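Local coordinates for Emp47p (form2) (Saccharomyces cerevisiae, PDB 2A6Z), which acts as a calcium-independent, carbohydrate-recognising cargo receptor in glycoprotein secretion and is required for the exit of Emp46p from the endoplasmic reticulum, at residues S2-L16 and S210-V222. Sequence-based numbering, arbitrary orientation. Where two conformers were deposited one is given.
Sequences SDASKLSSDYSLPDL and SFEIFKMQFFNGV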
loop_
_atom_site.group_PDB
_atom_site.type_symbol
_atom_site.label_atom_id
_atom_site.label_comp_id
_atom_site.label_asym_id
_atom_site.label_seq_id
_atom_site.Cartn_x
_atom_site.Cartn_y
_atom_site.Cartn_z
ATOM N N SER A 2 -2.926 16.561 8.511
ATOM C CA SER A 2 -2.870 15.555 9.599
ATOM C C SER A 2 -2.563 16.286 10.888
ATOM O O SER A 2 -1.786 17.264 10.969
ATOM C CB SER A 2 -1.808 14.522 9.256
ATOM O OG SER A 2 -2.150 13.911 8.030
ATOM N N ASP A 3 -3.182 15.819 11.922
ATOM C CA ASP A 3 -3.003 16.330 13.243
ATOM C C ASP A 3 -3.193 15.173 14.233
ATOM O O ASP A 3 -4.075 14.328 14.008
ATOM C CB ASP A 3 -3.998 17.416 13.625
ATOM C CG ASP A 3 -3.557 18.036 14.946
ATOM O OD1 ASP A 3 -4.278 17.867 15.968
ATOM O OD2 ASP A 3 -2.521 18.733 15.017
ATOM N N ALA A 4 -2.372 15.201 15.259
ATOM C CA ALA A 4 -2.554 14.113 16.263
ATOM C C ALA A 4 -3.966 13.985 16.764
ATOM O O ALA A 4 -4.385 12.866 17.103
ATOM C CB ALA A 4 -1.561 14.401 17.362
ATOM N N SER A 5 -4.722 15.084 16.811
ATOM C CA SER A 5 -6.075 15.009 17.394
ATOM C C SER A 5 -7.036 14.204 16.514
ATOM O O SER A 5 -8.124 13.838 16.955
ATOM C CB SER A 5 -6.527 16.440 17.686
ATOM O OG SER A 5 -6.813 17.085 16.431
ATOM N N LYS A 6 -6.662 13.984 15.259
ATOM C CA LYS A 6 -7.516 13.253 14.316
ATOM C C LYS A 6 -7.055 11.823 14.037
ATOM O O LYS A 6 -7.630 11.075 13.262
ATOM C CB LYS A 6 -7.589 14.039 12.977
ATOM C CG LYS A 6 -8.254 15.424 13.148
ATOM C CD LYS A 6 -8.522 16.127 11.846
ATOM C CE LYS A 6 -7.297 16.676 11.147
ATOM N NZ LYS A 6 -7.611 17.195 9.768
ATOM N N LEU A 7 -5.969 11.429 14.708
ATOM C CA LEU A 7 -5.415 10.110 14.530
ATOM C C LEU A 7 -6.377 9.055 15.021
ATOM O O LEU A 7 -6.995 9.213 16.087
ATOM C CB LEU A 7 -4.120 10.034 15.324
ATOM C CG LEU A 7 -3.282 8.749 15.205
ATOM C CD1 LEU A 7 -2.626 8.636 13.846
ATOM C CD2 LEU A 7 -2.203 8.705 16.295
ATOM N N SER A 8 -6.516 7.989 14.239
ATOM C CA SER A 8 -7.314 6.846 14.615
ATOM C C SER A 8 -6.405 5.717 15.022
ATOM O O SER A 8 -5.859 5.021 14.137
ATOM C CB SER A 8 -8.188 6.375 13.437
ATOM O OG SER A 8 -8.754 5.123 13.811
ATOM N N SER A 9 -6.243 5.512 16.320
ATOM C CA SER A 9 -5.331 4.465 16.779
ATOM C C SER A 9 -5.769 3.120 16.283
ATOM O O SER A 9 -4.894 2.280 16.014
ATOM C CB SER A 9 -5.391 4.578 18.309
ATOM O OG SER A 9 -4.728 3.469 18.819
ATOM N N ASP A 10 -7.065 2.878 16.203
ATOM C CA ASP A 10 -7.552 1.568 15.839
ATOM C C ASP A 10 -7.094 1.122 14.474
ATOM O O ASP A 10 -6.969 -0.106 14.208
ATOM C CB ASP A 10 -9.104 1.545 15.835
ATOM C CG ASP A 10 -9.638 1.689 17.264
ATOM O OD1 ASP A 10 -8.913 1.499 18.256
ATOM O OD2 ASP A 10 -10.818 2.008 17.318
ATOM N N TYR A 11 -6.825 2.082 13.563
ATOM C CA TYR A 11 -6.446 1.755 12.176
ATOM C C TYR A 11 -5.025 2.147 11.868
ATOM O O TYR A 11 -4.649 2.237 10.700
ATOM C CB TYR A 11 -7.469 2.380 11.210
ATOM C CG TYR A 11 -8.833 1.776 11.396
ATOM C CD1 TYR A 11 -9.148 0.509 10.990
ATOM C CD2 TYR A 11 -9.822 2.451 12.098
ATOM C CE1 TYR A 11 -10.359 -0.067 11.170
ATOM C CE2 TYR A 11 -11.086 1.882 12.293
ATOM C CZ TYR A 11 -11.358 0.632 11.822
ATOM O OH TYR A 11 -12.591 0.035 12.035
ATOM N N SER A 12 -4.204 2.405 12.884
ATOM C CA SER A 12 -2.838 2.817 12.748
ATOM C C SER A 12 -1.867 1.729 13.195
ATOM O O SER A 12 -2.205 0.825 13.942
ATOM C CB SER A 12 -2.528 4.135 13.483
ATOM O OG SER A 12 -3.326 5.184 12.972
ATOM N N LEU A 13 -0.644 1.865 12.702
ATOM C CA LEU A 13 0.511 1.030 13.013
ATOM C C LEU A 13 1.563 1.972 13.581
ATOM O O LEU A 13 2.349 2.608 12.815
ATOM C CB LEU A 13 1.036 0.344 11.751
ATOM C CG LEU A 13 2.215 -0.579 11.960
ATOM C CD1 LEU A 13 1.816 -1.850 12.656
ATOM C CD2 LEU A 13 2.841 -0.841 10.569
ATOM N N PRO A 14 1.619 2.190 14.881
ATOM C CA PRO A 14 2.587 3.117 15.466
ATOM C C PRO A 14 4.012 2.712 15.063
ATOM O O PRO A 14 4.302 1.536 14.863
ATOM C CB PRO A 14 2.384 2.904 16.965
ATOM C CG PRO A 14 0.960 2.448 17.124
ATOM C CD PRO A 14 0.753 1.528 15.909
ATOM N N ASP A 15 4.835 3.775 14.984
ATOM C CA ASP A 15 6.234 3.634 14.592
ATOM C C ASP A 15 6.854 2.427 15.248
ATOM O O ASP A 15 6.812 2.273 16.489
ATOM C CB ASP A 15 6.986 4.881 14.991
ATOM C CG ASP A 15 8.387 4.948 14.451
ATOM O OD1 ASP A 15 8.910 6.064 14.535
ATOM O OD2 ASP A 15 9.009 3.953 14.076
ATOM N N LEU A 16 7.380 1.493 14.449
ATOM C CA LEU A 16 7.862 0.193 14.913
ATOM C C LEU A 16 9.260 0.262 15.508
ATOM O O LEU A 16 9.787 -0.805 15.907
ATOM C CB LEU A 16 7.800 -0.820 13.743
ATOM C CG LEU A 16 6.390 -1.134 13.218
ATOM C CD1 LEU A 16 6.562 -1.791 11.880
ATOM C CD2 LEU A 16 5.678 -1.999 14.249
ATOM N N SER A 210 14.296 -5.848 -0.470
ATOM C CA SER A 210 13.608 -5.960 0.832
ATOM C C SER A 210 12.660 -4.788 1.008
ATOM O O SER A 210 13.133 -3.658 1.251
ATOM C CB SER A 210 14.680 -6.007 1.938
ATOM O OG SER A 210 14.032 -6.263 3.176
ATOM N N PHE A 211 11.375 -5.054 0.869
ATOM C CA PHE A 211 10.322 -4.046 1.075
ATOM C C PHE A 211 9.953 -4.059 2.554
ATOM O O PHE A 211 9.660 -5.136 3.093
ATOM C CB PHE A 211 9.101 -4.380 0.210
ATOM C CG PHE A 211 9.328 -4.151 -1.260
ATOM C CD1 PHE A 211 9.343 -2.855 -1.764
ATOM C CD2 PHE A 211 9.546 -5.227 -2.102
ATOM C CE1 PHE A 211 9.525 -2.628 -3.128
ATOM C CE2 PHE A 211 9.684 -4.982 -3.475
ATOM C CZ PHE A 211 9.687 -3.698 -3.975
ATOM N N GLU A 212 9.993 -2.897 3.184
ATOM C CA GLU A 212 9.943 -2.788 4.651
ATOM C C GLU A 212 8.994 -1.662 5.065
ATOM O O GLU A 212 8.977 -0.599 4.415
ATOM C CB GLU A 212 11.315 -2.506 5.208
ATOM C CG GLU A 212 12.338 -3.527 4.706
ATOM C CD GLU A 212 13.696 -3.461 5.299
ATOM O OE1 GLU A 212 13.988 -2.456 6.026
ATOM O OE2 GLU A 212 14.465 -4.425 5.047
ATOM N N ILE A 213 8.237 -1.911 6.124
ATOM C CA ILE A 213 7.261 -0.969 6.688
ATOM C C ILE A 213 7.744 -0.443 8.016
ATOM O O ILE A 213 8.114 -1.218 8.923
ATOM C CB ILE A 213 5.893 -1.616 6.838
ATOM C CG1 ILE A 213 5.419 -2.321 5.574
ATOM C CG2 ILE A 213 4.879 -0.626 7.398
ATOM C CD1 ILE A 213 5.215 -1.327 4.407
ATOM N N PHE A 214 7.817 0.879 8.180
ATOM C CA PHE A 214 8.189 1.490 9.459
ATOM C C PHE A 214 6.967 1.908 10.296
ATOM O O PHE A 214 7.049 1.917 11.538
ATOM C CB PHE A 214 9.034 2.716 9.200
ATOM C CG PHE A 214 10.461 2.547 8.807
ATOM C CD1 PHE A 214 11.362 3.619 8.925
ATOM C CD2 PHE A 214 10.980 1.338 8.345
ATOM C CE1 PHE A 214 12.697 3.517 8.600
ATOM C CE2 PHE A 214 12.336 1.228 8.028
ATOM C CZ PHE A 214 13.186 2.277 8.173
ATOM N N LYS A 215 5.895 2.376 9.651
ATOM C CA LYS A 215 4.816 3.080 10.358
ATOM C C LYS A 215 3.659 3.203 9.411
ATOM O O LYS A 215 3.880 3.343 8.166
ATOM C CB LYS A 215 5.319 4.485 10.747
ATOM C CG LYS A 215 4.373 5.346 11.569
ATOM C CD LYS A 215 5.012 6.614 12.036
ATOM C CE LYS A 215 5.345 7.626 10.980
ATOM N NZ LYS A 215 5.699 8.910 11.640
ATOM N N MET A 216 2.450 3.257 9.941
ATOM C CA MET A 216 1.291 3.657 9.152
ATOM C C MET A 216 0.392 4.445 10.094
ATOM O O MET A 216 0.161 4.036 11.222
ATOM C CB MET A 216 0.563 2.431 8.566
ATOM C CG MET A 216 -0.654 2.705 7.673
ATOM S SD MET A 216 -2.070 2.683 8.814
ATOM C CE MET A 216 -3.399 3.121 7.685
ATOM N N GLN A 217 -0.110 5.577 9.624
ATOM C CA GLN A 217 -1.010 6.362 10.417
ATOM C C GLN A 217 -2.289 6.591 9.638
ATOM O O GLN A 217 -2.271 6.946 8.450
ATOM C CB GLN A 217 -0.390 7.691 10.840
ATOM C CG GLN A 217 0.704 7.309 11.855
ATOM C CD GLN A 217 1.226 8.549 12.552
ATOM O OE1 GLN A 217 1.125 8.656 13.787
ATOM N NE2 GLN A 217 1.774 9.475 11.770
ATOM N N PHE A 218 -3.414 6.398 10.307
ATOM C CA PHE A 218 -4.736 6.630 9.762
ATOM C C PHE A 218 -5.357 7.797 10.496
ATOM O O PHE A 218 -5.314 7.800 11.742
ATOM C CB PHE A 218 -5.572 5.338 9.948
ATOM C CG PHE A 218 -6.853 5.370 9.139
ATOM C CD1 PHE A 218 -6.895 4.754 7.896
ATOM C CD2 PHE A 218 -7.984 6.006 9.575
ATOM C CE1 PHE A 218 -8.040 4.763 7.118
ATOM C CE2 PHE A 218 -9.164 5.994 8.810
ATOM C CZ PHE A 218 -9.175 5.372 7.571
ATOM N N PHE A 219 -5.924 8.736 9.772
ATOM C CA PHE A 219 -6.627 9.885 10.372
ATOM C C PHE A 219 -8.028 9.964 9.840
ATOM O O PHE A 219 -8.306 9.714 8.662
ATOM C CB PHE A 219 -5.909 11.220 10.068
ATOM C CG PHE A 219 -4.445 11.248 10.442
ATOM C CD1 PHE A 219 -4.031 11.875 11.606
ATOM C CD2 PHE A 219 -3.473 10.673 9.638
ATOM C CE1 PHE A 219 -2.690 11.923 12.001
ATOM C CE2 PHE A 219 -2.146 10.701 10.030
ATOM C CZ PHE A 219 -1.693 11.317 11.202
ATOM N N ASN A 220 -8.930 10.419 10.705
ATOM C CA ASN A 220 -10.158 10.986 10.185
ATOM C C ASN A 220 -9.857 12.341 9.545
ATOM O O ASN A 220 -9.015 13.134 10.027
ATOM C CB ASN A 220 -11.125 10.994 11.354
ATOM C CG ASN A 220 -11.478 9.568 11.743
ATOM O OD1 ASN A 220 -11.871 8.697 10.943
ATOM N ND2 ASN A 220 -11.343 9.158 13.004
ATOM N N GLY A 221 -10.491 12.720 8.502
ATOM C CA GLY A 221 -10.291 13.998 7.815
ATOM C C GLY A 221 -9.051 13.936 6.954
ATOM O O GLY A 221 -8.434 12.862 6.767
ATOM N N VAL A 222 -8.709 15.110 6.423
ATOM C CA VAL A 222 -7.532 15.309 5.541
ATOM C C VAL A 222 -6.716 16.535 5.963
ATOM O O VAL A 222 -5.624 16.714 5.386
ATOM C CB VAL A 222 -7.959 15.436 4.060
ATOM C CG1 VAL A 222 -8.821 14.220 3.671
ATOM C CG2 VAL A 222 -8.654 16.751 3.771
ATOM O OXT VAL A 222 -7.217 17.255 6.829
HETATM O O HOH W 1 7.684 8.325 13.806
#
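The ring of Phe219 is sandwiched between Ser2 CB, centred over one face 3.8 Å from the ring centroid, and Leu7 CD1, set toward the rim of the opposite face, while Asp3 O lies at its edge, 3.4 Å from CE1. On the neighbouring residue, Phe218 CB points toward 2-16, and CG, anti to the backbone N (chi1 -167°), brings the ring against Tyr11 CB and Ser8 CB; Tyr11 turns an edge to its face with the planes at 52°. Tyr11 OH bonds Gly56 O. Ser12 OG takes the place of a backbone carbonyl, accepting from Phe218 N at 2.9 Å in a nearly straight bond (171°) and donating to Ser8 O from above the carbonyl plane. Ser8 N in turn binds Phe218 O at 2.8 Å. Farther along, Leu13 and Met216 form an antiparallel hydrogen-bonded pair, and Leu16 N reaches Phe214 O. Lys6 NZ forms a salt bridge with Val222 OXT (3.0 Å), its hydrogen bond weak, and also bonds Gly1 O. The N-terminal segment thus lines the 210-220 strand of the legume-lectin-like beta sandwich through intermittent backbone bonds; Tyr11 O, 3.3 Å from Phe218 CB, is buried without a hydrogen-bond partner, probably an energetic cost set against them.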